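Local coordinates for protein trehalose-6-phosphate phosphatase (Candida albicans, PDB 5DXI) that is a phosphatase of the haloacid dehalogenase (HAD) superfamily and here holds a magnesium ion, beryllium trifluoride and a bound glycan, at residues A[65-70]-A[189-194]; A[90-95]-A[104-109]. One frame throughout, in Å; residues are numbered along the deposited sequence.

Both contacts are buried, but at different depths in the fold. Interaction 1 lies near the centre of the chain, where the end of strand 62-67 meets the start of helix 191-199 beside the bound beryllium trifluoride. Interaction 2 lies at the sheet edge, where strand 93-95 meets strand 103-104 and the turns after it, and Asn104 and Leu105 are partly exposed. The two share the mixed sheet, and helix 191-199 reaches both. A probable hydrogen bond between His90 N and Ser68 O also joins them. Their chemistry differs with place: a lysine amine and ligand-binding groups make the first, whereas a backbone hydrogen bond, an amide beside a ring and apolar side chains make up the second.

Interaction 1 (A[65-70]-A[189-194]); sequences WIISGR and VNKGEI. With GLC (alpha-D-glucopyranose), chain C; BEF (beryllium trifluoride ion), chain F.
Lys191 spans the contact to place one amine on both protein and ligand: NZ donates to Ile67 O over 2.8 Å and to F1 of beryllium trifluoride over 2.7 Å. Beyond CG the chain is extended, and on its way its CG passes CG2 of Ile67 at 3.7 Å, the two side chains running in opposite directions. The amine reaches the carbonyl off-axis, with a C=O...NZ angle of 126°; Ile67 O, F1 and a salt bridge to Asp237 together fix where NZ lies. F1 is also gripped by Gly69 N, at 2.9 Å. Ser68, with OG anti to the backbone N (chi1 180°), brings OG to 2.5 Å from F3, a very short bond of doubtful exact length. The same OG accepts from Arg70 N at 2.9 Å, an ST turn. The guanidinium of Arg70 lies with one face against C2 of the glucose, near the rim, and its NE makes a salt bridge with Asp30. Ser68 and Lys191 are consistent with the motif II serine and motif III lysine of HAD phosphatases. Farther from the ligand, Ile67 CD1 meets Ile194 CG2 at 3.9 Å. The strand of Ile67 lies between strands 23-27 and 85-88; the helix of Lys191, begun by the N-cap Asn190, packs over its end, with helix 235-253 touching Ile67 and Lys191 through Met240.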
ATOM      1  N   TRP A  65       1.736   8.065  -6.354  1.00 31.08           N
ATOM      2  CA  TRP A  65       2.060   6.660  -6.559  1.00 27.74           C
ATOM      3  C   TRP A  65       0.979   5.745  -5.995  1.00 28.84           C
ATOM      4  O   TRP A  65       0.480   5.957  -4.874  1.00 28.84           O
ATOM      5  CB  TRP A  65       3.416   6.329  -5.924  1.00 31.11           C
ATOM      6  CG  TRP A  65       4.546   6.764  -6.791  1.00 30.14           C
ATOM      7  CD1 TRP A  65       4.969   8.043  -6.995  1.00 31.62           C
ATOM      8  CD2 TRP A  65       5.386   5.928  -7.584  1.00 30.66           C
ATOM      9  NE1 TRP A  65       6.027   8.055  -7.864  1.00 34.79           N
ATOM     10  CE2 TRP A  65       6.299   6.769  -8.250  1.00 33.53           C
ATOM     11  CE3 TRP A  65       5.457   4.547  -7.796  1.00 30.35           C
ATOM     12  CZ2 TRP A  65       7.283   6.276  -9.108  1.00 32.37           C
ATOM     13  CZ3 TRP A  65       6.426   4.056  -8.656  1.00 32.64           C
ATOM     14  CH2 TRP A  65       7.331   4.918  -9.298  1.00 34.36           C
ATOM     15  N   ILE A  66       0.606   4.749  -6.800  1.00 29.06           N
ATOM     16  CA  ILE A  66      -0.267   3.672  -6.366  1.00 27.05           C
ATOM     17  C   ILE A  66       0.605   2.468  -6.025  1.00 28.54           C
ATOM     18  O   ILE A  66       1.293   1.929  -6.891  1.00 29.19           O
ATOM     19  CB  ILE A  66      -1.301   3.283  -7.440  1.00 29.83           C
ATOM     20  CG1 ILE A  66      -1.944   4.539  -8.067  1.00 33.72           C
ATOM     21  CG2 ILE A  66      -2.319   2.305  -6.864  1.00 29.01           C
ATOM     22  CD1 ILE A  66      -2.615   5.468  -7.068  1.00 31.23           C
ATOM     23  N   ILE A  67       0.594   2.078  -4.755  1.00 25.33           N
ATOM     24  CA  ILE A  67       1.444   1.014  -4.243  1.00 22.48           C
ATOM     25  C   ILE A  67       0.574  -0.115  -3.712  1.00 25.28           C
ATOM     26  O   ILE A  67      -0.057   0.015  -2.657  1.00 25.10           O
ATOM     27  CB  ILE A  67       2.389   1.562  -3.126  1.00 24.21           C
ATOM     28  CG1 ILE A  67       3.155   2.774  -3.664  1.00 24.89           C
ATOM     29  CG2 ILE A  67       3.323   0.480  -2.619  1.00 24.54           C
ATOM     30  CD1 ILE A  67       3.926   3.538  -2.634  1.00 27.16           C
ATOM     31  N   SER A  68       0.538  -1.225  -4.442  1.00 23.68           N
ATOM     32  CA  SER A  68      -0.521  -2.206  -4.267  1.00 24.02           C
ATOM     33  C   SER A  68       0.001  -3.635  -4.194  1.00 24.90           C
ATOM     34  O   SER A  68       1.123  -3.910  -4.605  1.00 28.50           O
ATOM     35  CB  SER A  68      -1.533  -2.085  -5.441  1.00 25.66           C
ATOM     36  OG  SER A  68      -2.592  -3.027  -5.311  1.00 25.03           O
ATOM     37  N   GLY A  69      -0.830  -4.544  -3.684  1.00 24.48           N
ATOM     38  CA  GLY A  69      -0.565  -5.969  -3.798  1.00 24.63           C
ATOM     39  C   GLY A  69      -0.933  -6.518  -5.173  1.00 28.22           C
ATOM     40  O   GLY A  69      -0.498  -7.619  -5.552  1.00 27.49           O
ATOM     41  N   ARG A  70      -1.718  -5.745  -5.929  1.00 26.95           N
ATOM     42  CA  ARG A  70      -2.171  -6.135  -7.278  1.00 26.86           C
ATOM     43  C   ARG A  70      -1.016  -6.431  -8.230  1.00 26.13           C
ATOM     44  O   ARG A  70       0.060  -5.828  -8.123  1.00 25.69           O
ATOM     45  CB  ARG A  70      -3.034  -5.026  -7.890  1.00 26.28           C
ATOM     46  CG  ARG A  70      -4.411  -4.819  -7.262  1.00 29.42           C
ATOM     47  CD  ARG A  70      -5.312  -6.061  -7.408  1.00 29.21           C
ATOM     48  NE  ARG A  70      -6.637  -5.804  -6.845  1.00 29.88           N
ATOM     49  CZ  ARG A  70      -7.789  -6.267  -7.325  1.00 29.23           C
ATOM     50  NH1 ARG A  70      -7.818  -7.038  -8.411  1.00 27.18           N
ATOM     51  NH2 ARG A  70      -8.924  -5.951  -6.712  1.00 25.96           N
ATOM     52  N   VAL A 189      11.753  -7.593  -0.361  1.00 35.61           N
ATOM     53  CA  VAL A 189      10.960  -6.604  -1.100  1.00 35.55           C
ATOM     54  C   VAL A 189       9.644  -6.381  -0.333  1.00 38.60           C
ATOM     55  O   VAL A 189       9.053  -7.340   0.168  1.00 38.81           O
ATOM     56  CB  VAL A 189      10.655  -7.035  -2.556  1.00 36.78           C
ATOM     57  CG1 VAL A 189      11.910  -6.967  -3.439  1.00 42.06           C
ATOM     58  CG2 VAL A 189      10.019  -8.417  -2.601  1.00 37.12           C
ATOM     59  N   ASN A 190       9.213  -5.127  -0.215  1.00 34.47           N
ATOM     60  CA  ASN A 190       7.963  -4.790   0.469  1.00 34.24           C
ATOM     61  C   ASN A 190       7.595  -3.326   0.230  1.00 31.31           C
ATOM     62  O   ASN A 190       8.405  -2.559  -0.302  1.00 28.27           O
ATOM     63  CB  ASN A 190       8.060  -5.057   1.972  1.00 31.93           C
ATOM     64  CG  ASN A 190       9.194  -4.284   2.625  1.00 35.56           C
ATOM     65  OD1 ASN A 190       9.081  -3.074   2.872  1.00 32.33           O
ATOM     66  ND2 ASN A 190      10.290  -4.987   2.937  1.00 35.17           N
ATOM     67  N   LYS A 191       6.378  -2.942   0.616  1.00 29.06           N
ATOM     68  CA  LYS A 191       5.890  -1.589   0.351  1.00 28.27           C
ATOM     69  C   LYS A 191       6.730  -0.533   1.089  1.00 27.65           C
ATOM     70  O   LYS A 191       6.802   0.614   0.659  1.00 28.60           O
ATOM     71  CB  LYS A 191       4.412  -1.460   0.733  1.00 26.58           C
ATOM     72  CG  LYS A 191       3.432  -2.269  -0.135  1.00 23.98           C
ATOM     73  CD  LYS A 191       1.991  -1.767   0.042  1.00 22.70           C
ATOM     74  CE  LYS A 191       0.986  -2.476  -0.905  1.00 23.23           C
ATOM     75  NZ  LYS A 191      -0.401  -1.915  -0.689  1.00 21.87           N
ATOM     76  N   GLY A 192       7.354  -0.918   2.199  1.00 30.87           N
ATOM     77  CA  GLY A 192       8.223  -0.014   2.936  1.00 30.64           C
ATOM     78  C   GLY A 192       9.471   0.380   2.149  1.00 31.00           C
ATOM     79  O   GLY A 192       9.906   1.532   2.207  1.00 29.95           O
ATOM     80  N   GLU A 193      10.032  -0.569   1.395  1.00 31.75           N
ATOM     81  CA  GLU A 193      11.168  -0.291   0.514  1.00 34.10           C
ATOM     82  C   GLU A 193      10.793   0.708  -0.566  1.00 32.80           C
ATOM     83  O   GLU A 193      11.565   1.617  -0.896  1.00 32.56           O
ATOM     84  CB  GLU A 193      11.659  -1.569  -0.171  1.00 39.61           C
ATOM     85  CG  GLU A 193      12.717  -2.319   0.565  1.00 44.59           C
ATOM     86  CD  GLU A 193      13.918  -1.452   0.886  1.00 47.91           C
ATOM     87  OE1 GLU A 193      14.511  -0.846  -0.046  1.00 49.20           O
ATOM     88  OE2 GLU A 193      14.241  -1.375   2.082  1.00 49.64           O
ATOM     89  N   ILE A 194       9.614   0.500  -1.141  1.00 28.20           N
ATOM     90  CA  ILE A 194       9.098   1.382  -2.185  1.00 30.98           C
ATOM     91  C   ILE A 194       9.004   2.811  -1.655  1.00 29.08           C
ATOM     92  O   ILE A 194       9.437   3.763  -2.313  1.00 30.48           O
ATOM     93  CB  ILE A 194       7.695   0.922  -2.701  1.00 29.82           C
ATOM     94  CG1 ILE A 194       7.733  -0.528  -3.184  1.00 31.89           C
ATOM     95  CG2 ILE A 194       7.190   1.821  -3.826  1.00 28.79           C
ATOM     96  CD1 ILE A 194       8.668  -0.757  -4.367  1.00 29.88           C
TER
HETATM   97  C1  GLC C   2      -6.877  -7.723  -3.625  1.00 29.01           C
HETATM   98  C2  GLC C   2      -6.182  -8.665  -4.598  1.00 31.87           C
HETATM   99  C3  GLC C   2      -4.872  -9.164  -3.979  1.00 29.58           C
HETATM  100  C4  GLC C   2      -4.012  -7.971  -3.601  1.00 30.35           C
HETATM  101  C5  GLC C   2      -4.797  -7.078  -2.645  1.00 29.08           C
HETATM  102  C6  GLC C   2      -4.003  -5.819  -2.351  1.00 30.66           C
HETATM  103  O1  GLC C   2      -7.281  -8.434  -2.456  1.00 31.34           O
HETATM  104  O2  GLC C   2      -7.052  -9.757  -4.881  1.00 29.35           O
HETATM  105  O3  GLC C   2      -4.164  -9.959  -4.917  1.00 29.18           O
HETATM  106  O4  GLC C   2      -2.794  -8.407  -2.961  1.00 29.84           O
HETATM  107  O5  GLC C   2      -6.014  -6.653  -3.236  1.00 30.92           O
HETATM  108  O6  GLC C   2      -3.891  -5.047  -3.553  1.00 28.91           O
HETATM  109 BE   BEF F 402      -3.427  -2.001  -1.590  1.00 26.46          BE
HETATM  110  F1  BEF F 402      -2.453  -3.476  -1.533  1.00 28.77           F
HETATM  111  F2  BEF F 402      -4.866  -2.973  -1.267  1.00 26.93           F
HETATM  112  F3  BEF F 402      -3.784  -2.119  -3.317  1.00 26.83           F

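Interaction 2 (A[90-95]-A[104-109]); sequences HGCFMK and NLAASF
Phe93 and Asn104 face each other as an antiparallel non-hydrogen-bonded pair, CA to CA 4.7 Å, next to a classic beta bulge in which Cys92 and Phe93 both stand opposite Ala88. Beyond the pair, Cys92 O accepts from Leu105 N over 2.7 Å, with a C=O...N angle of 157°, and segment 104-109 then leaves the sheet in a type I turn from Asn104 to Ala107. The amide of Asn104 sits near the CE2-CZ rim of the Phe93 ring, OD1 over one face and CG 3.5 Å from CE2, its plane turned 28° from the ring plane. Setting CG anti to the backbone N (chi1 -176°) carries the amide there and also lets OD1 accept from Ala106 N at 2.8 Å, an Asx turn. That donor stands above the amide carbonyl plane. On the other side of the strand, CD1 of Leu105 rests on CG of Met94 at 3.8 Å, while its CD2 lies against Gly91 O at 3.7 Å. Ile194 of helix 191-199 touches both Met94 and Leu105 and adds to this apolar patch. Two acceptors come near each other here, Cys92 O and Asn104 OD1, 3.3 Å apart; each takes a backbone N-H, from Leu105 and Ala106 in turn, which would offset their mutual repulsion, and the Ala106 bond limits the rotation of the amide and keeps it beside the ring.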
ATOM      1  N   HIS A  90       3.190  -5.948  -3.746  1.00 25.73           N
ATOM      2  CA  HIS A  90       3.717  -5.621  -2.432  1.00 28.84           C
ATOM      3  C   HIS A  90       5.211  -5.303  -2.511  1.00 29.66           C
ATOM      4  O   HIS A  90       5.976  -5.797  -1.705  1.00 31.61           O
ATOM      5  CB  HIS A  90       3.484  -6.765  -1.427  1.00 27.28           C
ATOM      6  CG  HIS A  90       2.054  -7.209  -1.321  1.00 28.79           C
ATOM      7  ND1 HIS A  90       1.118  -6.541  -0.560  1.00 27.08           N
ATOM      8  CD2 HIS A  90       1.409  -8.266  -1.867  1.00 27.53           C
ATOM      9  CE1 HIS A  90      -0.046  -7.165  -0.646  1.00 28.86           C
ATOM     10  NE2 HIS A  90       0.104  -8.216  -1.435  1.00 28.19           N
ATOM     11  N   GLY A  91       5.616  -4.498  -3.494  1.00 29.45           N
ATOM     12  CA  GLY A  91       6.997  -4.041  -3.577  1.00 30.37           C
ATOM     13  C   GLY A  91       7.904  -4.765  -4.568  1.00 33.15           C
ATOM     14  O   GLY A  91       9.096  -4.462  -4.650  1.00 30.19           O
ATOM     15  N   CYS A  92       7.357  -5.707  -5.334  1.00 29.40           N
ATOM     16  CA  CYS A  92       8.189  -6.445  -6.282  1.00 30.11           C
ATOM     17  C   CYS A  92       8.475  -5.664  -7.558  1.00 32.82           C
ATOM     18  O   CYS A  92       9.526  -5.860  -8.185  1.00 31.21           O
ATOM     19  CB  CYS A  92       7.541  -7.787  -6.627  1.00 28.42           C
ATOM     20  SG  CYS A  92       7.478  -8.910  -5.199  1.00 31.83           S
ATOM     21  N   PHE A  93       7.568  -4.763  -7.935  1.00 31.43           N
ATOM     22  CA  PHE A  93       7.701  -4.036  -9.205  1.00 30.58           C
ATOM     23  C   PHE A  93       7.442  -2.553  -9.030  1.00 32.34           C
ATOM     24  O   PHE A  93       6.634  -2.174  -8.197  1.00 32.72           O
ATOM     25  CB  PHE A  93       6.729  -4.581 -10.269  1.00 26.57           C
ATOM     26  CG  PHE A  93       6.928  -6.032 -10.597  1.00 29.23           C
ATOM     27  CD1 PHE A  93       6.304  -7.018  -9.852  1.00 29.80           C
ATOM     28  CD2 PHE A  93       7.744  -6.410 -11.650  1.00 30.04           C
ATOM     29  CE1 PHE A  93       6.499  -8.353 -10.153  1.00 31.60           C
ATOM     30  CE2 PHE A  93       7.941  -7.744 -11.956  1.00 30.53           C
ATOM     31  CZ  PHE A  93       7.317  -8.716 -11.217  1.00 29.85           C
ATOM     32  N   MET A  94       8.127  -1.724  -9.817  1.00 31.77           N
ATOM     33  CA  MET A  94       7.907  -0.272  -9.832  1.00 34.27           C
ATOM     34  C   MET A  94       7.828   0.241 -11.257  1.00 35.25           C
ATOM     35  O   MET A  94       8.559  -0.235 -12.122  1.00 34.38           O
ATOM     36  CB  MET A  94       9.039   0.482  -9.128  1.00 34.80           C
ATOM     37  CG  MET A  94       9.039   0.422  -7.651  1.00 36.01           C
ATOM     38  SD  MET A  94      10.397   1.413  -6.975  1.00 35.09           S
ATOM     39  CE  MET A  94       9.772   3.081  -7.114  1.00 33.92           C
ATOM     40  N   LYS A  95       6.985   1.237 -11.504  1.00 34.70           N
ATOM     41  CA  LYS A  95       7.022   1.887 -12.806  1.00 34.87           C
ATOM     42  C   LYS A  95       6.837   3.397 -12.666  1.00 36.54           C
ATOM     43  O   LYS A  95       5.771   3.877 -12.260  1.00 34.93           O
ATOM     44  CB  LYS A  95       5.974   1.292 -13.764  1.00 33.92           C
ATOM     45  CG  LYS A  95       6.149   1.824 -15.203  1.00 36.65           C
ATOM     46  CD  LYS A  95       5.181   1.218 -16.209  1.00 42.95           C
ATOM     47  CE  LYS A  95       3.794   1.804 -16.054  1.00 46.29           C
ATOM     48  NZ  LYS A  95       3.002   1.728 -17.319  1.00 51.23           N
ATOM     49  N   ASN A 104      11.754  -4.812 -12.104  1.00 35.70           N
ATOM     50  CA  ASN A 104      11.512  -5.944 -11.209  1.00 34.67           C
ATOM     51  C   ASN A 104      12.516  -5.954 -10.075  1.00 36.05           C
ATOM     52  O   ASN A 104      13.626  -6.451 -10.247  1.00 31.89           O
ATOM     53  CB  ASN A 104      11.583  -7.285 -11.963  1.00 36.03           C
ATOM     54  CG  ASN A 104      11.244  -8.478 -11.068  1.00 35.96           C
ATOM     55  OD1 ASN A 104      11.019  -8.321  -9.872  1.00 33.70           O
ATOM     56  ND2 ASN A 104      11.177  -9.667 -11.655  1.00 35.94           N
ATOM     57  N   LEU A 105      12.113  -5.471  -8.901  1.00 31.77           N
ATOM     58  CA  LEU A 105      13.043  -5.394  -7.773  1.00 36.77           C
ATOM     59  C   LEU A 105      13.378  -6.776  -7.218  1.00 34.75           C
ATOM     60  O   LEU A 105      14.316  -6.925  -6.434  1.00 32.94           O
ATOM     61  CB  LEU A 105      12.487  -4.493  -6.659  1.00 35.72           C
ATOM     62  CG  LEU A 105      12.362  -2.969  -6.860  1.00 36.96           C
ATOM     63  CD1 LEU A 105      11.385  -2.551  -7.943  1.00 38.16           C
ATOM     64  CD2 LEU A 105      11.987  -2.311  -5.535  1.00 37.02           C
ATOM     65  N   ALA A 106      12.624  -7.793  -7.628  1.00 31.65           N
ATOM     66  CA  ALA A 106      12.881  -9.149  -7.148  1.00 34.13           C
ATOM     67  C   ALA A 106      13.547 -10.020  -8.221  1.00 33.31           C
ATOM     68  O   ALA A 106      13.676 -11.229  -8.054  1.00 33.09           O
ATOM     69  CB  ALA A 106      11.591  -9.797  -6.674  1.00 34.37           C
ATOM     70  N   ALA A 107      13.965  -9.400  -9.319  1.00 32.72           N
ATOM     71  CA  ALA A 107      14.470 -10.132 -10.482  1.00 36.12           C
ATOM     72  C   ALA A 107      15.642 -11.063 -10.143  1.00 35.72           C
ATOM     73  O   ALA A 107      15.864 -12.064 -10.819  1.00 36.76           O
ATOM     74  CB  ALA A 107      14.876  -9.153 -11.575  1.00 35.22           C
ATOM     75  N   SER A 108      16.402 -10.732  -9.109  1.00 37.44           N
ATOM     76  CA  SER A 108      17.575 -11.533  -8.775  1.00 43.06           C
ATOM     77  C   SER A 108      17.287 -12.530  -7.653  1.00 42.04           C
ATOM     78  O   SER A 108      18.168 -13.302  -7.258  1.00 41.23           O
ATOM     79  CB  SER A 108      18.743 -10.628  -8.391  1.00 39.57           C
ATOM     80  OG  SER A 108      18.461  -9.912  -7.199  1.00 43.07           O
ATOM     81  N   PHE A 109      16.063 -12.501  -7.128  1.00 37.57           N
ATOM     82  CA  PHE A 109      15.696 -13.368  -6.006  1.00 37.49           C
ATOM     83  C   PHE A 109      15.379 -14.808  -6.413  1.00 34.86           C
ATOM     84  O   PHE A 109      14.928 -15.073  -7.522  1.00 33.71           O
ATOM     85  CB  PHE A 109      14.505 -12.784  -5.231  1.00 36.40           C
ATOM     86  CG  PHE A 109      14.864 -11.623  -4.337  1.00 42.34           C
ATOM     87  CD1 PHE A 109      16.115 -11.550  -3.738  1.00 50.14           C
ATOM     88  CD2 PHE A 109      13.942 -10.630  -4.054  1.00 44.30           C
ATOM     89  CE1 PHE A 109      16.446 -10.485  -2.902  1.00 51.03           C
ATOM     90  CE2 PHE A 109      14.263  -9.574  -3.215  1.00 44.49           C
ATOM     91  CZ  PHE A 109      15.511  -9.498  -2.644  1.00 50.43           C
TER